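Local coordinates for protein D-lactate dehydrogenase (Fermentative) (Pseudomonas aeruginosa, PDB 6ABJ) that probably catalyses the NADH-dependent reduction of pyruvate to D-lactate, as a tetrameric enzyme of fermentative metabolism, at residues 78-82 against 83-87. Residues are numbered along the deposited sequence; the frame is centred on the assembly and turned at random.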
# COMPACT_ATOMS: atom_id res chain seq x y z
N GLU B 78 -21.52 -6.16 -37.42
CA GLU B 78 -22.82 -6.30 -38.13
C GLU B 78 -23.83 -5.33 -37.56
O GLU B 78 -24.57 -4.72 -38.30
CB GLU B 78 -23.40 -7.73 -38.01
CG GLU B 78 -22.52 -8.83 -38.59
CD GLU B 78 -23.16 -10.23 -38.55
OE1 GLU B 78 -24.25 -10.37 -37.97
OE2 GLU B 78 -22.58 -11.22 -39.07
N ARG B 79 -23.87 -5.20 -36.24
CA ARG B 79 -24.84 -4.34 -35.60
C ARG B 79 -24.55 -2.84 -35.87
O ARG B 79 -25.45 -2.05 -36.16
CB ARG B 79 -24.83 -4.66 -34.09
CG ARG B 79 -25.83 -3.88 -33.20
CD ARG B 79 -27.30 -3.79 -33.65
NE ARG B 79 -28.00 -2.54 -33.28
CZ ARG B 79 -27.70 -1.30 -33.72
NH1 ARG B 79 -26.63 -1.08 -34.49
NH2 ARG B 79 -28.43 -0.26 -33.36
N LEU B 80 -23.29 -2.45 -35.79
CA LEU B 80 -22.88 -1.08 -36.12
C LEU B 80 -23.24 -0.73 -37.56
O LEU B 80 -23.64 0.41 -37.84
CB LEU B 80 -21.35 -0.93 -36.00
CG LEU B 80 -20.77 -1.10 -34.58
CD1 LEU B 80 -19.26 -1.03 -34.63
CD2 LEU B 80 -21.32 -0.07 -33.63
N ALA B 81 -23.02 -1.68 -38.45
CA ALA B 81 -23.25 -1.43 -39.91
C ALA B 81 -24.74 -1.26 -40.19
O ALA B 81 -25.16 -0.27 -40.81
CB ALA B 81 -22.68 -2.56 -40.74
N ALA B 82 -25.54 -2.22 -39.71
CA ALA B 82 -27.02 -2.14 -39.73
C ALA B 82 -27.54 -0.84 -39.10
O ALA B 82 -28.51 -0.27 -39.56
CB ALA B 82 -27.62 -3.33 -38.96
N GLY B 83 -26.88 -0.37 -38.05
CA GLY B 83 -27.25 0.89 -37.43
C GLY B 83 -26.73 2.14 -38.12
O GLY B 83 -26.98 3.25 -37.63
N GLY B 84 -25.95 1.98 -39.20
CA GLY B 84 -25.52 3.11 -40.06
C GLY B 84 -24.14 3.70 -39.76
O GLY B 84 -23.80 4.81 -40.21
N THR B 85 -23.33 2.95 -39.00
CA THR B 85 -21.96 3.37 -38.75
C THR B 85 -21.16 3.08 -39.98
O THR B 85 -21.31 2.01 -40.57
CB THR B 85 -21.39 2.68 -37.50
OG1 THR B 85 -22.13 3.13 -36.37
CG2 THR B 85 -19.93 2.98 -37.35
N ARG B 86 -20.35 4.04 -40.43
CA ARG B 86 -19.64 3.87 -41.72
C ARG B 86 -18.13 3.79 -41.58
O ARG B 86 -17.46 3.38 -42.52
CB ARG B 86 -20.02 4.97 -42.74
CG ARG B 86 -21.49 4.98 -43.19
CD ARG B 86 -21.76 6.21 -44.10
NE ARG B 86 -20.86 6.26 -45.28
CZ ARG B 86 -20.32 7.37 -45.81
NH1 ARG B 86 -20.61 8.59 -45.34
NH2 ARG B 86 -19.49 7.27 -46.83
N LEU B 87 -17.59 4.12 -40.40
CA LEU B 87 -16.16 4.01 -40.16
C LEU B 87 -15.89 3.65 -38.67
O LEU B 87 -16.52 4.19 -37.78
CB LEU B 87 -15.47 5.33 -40.51
CG LEU B 87 -13.98 5.45 -40.17
CD1 LEU B 87 -13.04 4.65 -41.06
CD2 LEU B 87 -13.62 6.92 -40.22
O HOH W 1 -24.46 1.70 -35.62
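The guanidinium of R79 meets G83 obliquely, with NH1 3.6 Å from G83 CA. CG stands anti to the backbone N (chi1 -179°), and bends at chi2 and chi3 fold the chain back over the helix end. The bare CA of G83 lets NH1, a nitrogen buried with no polar partner in the model, lie close against the turn. The other flat groups are peptides. G83 N donates to R79 O at 2.9 Å in the last regular helical bond. L80 O accepts from T85 N at 2.8 Å, tilted 26° from the carbonyl plane, and from a water at 2.7 Å that also donates to T85 OG1. G84 N approaches A81 O at 2.9 Å from above the carbonyl plane, off the lone pairs. Glycine fits position 84, whose phi of 96° would jam a side chain against the preceding carbonyl. Leucine suits position 80 as a buried apolar group against A58 and V64 of strand 63-66. Threonine suits 85 by joining an aliphatic side, also touching V64, to a hydroxyl that bonds to F61 O. The pattern is a Schellman motif with the apolar contact that commonly accompanies it, made here by L80 CB and T85 CB at 3.9 Å, ending helix 74-82 and leading into strand 87-90 of a parallel alpha/beta domain.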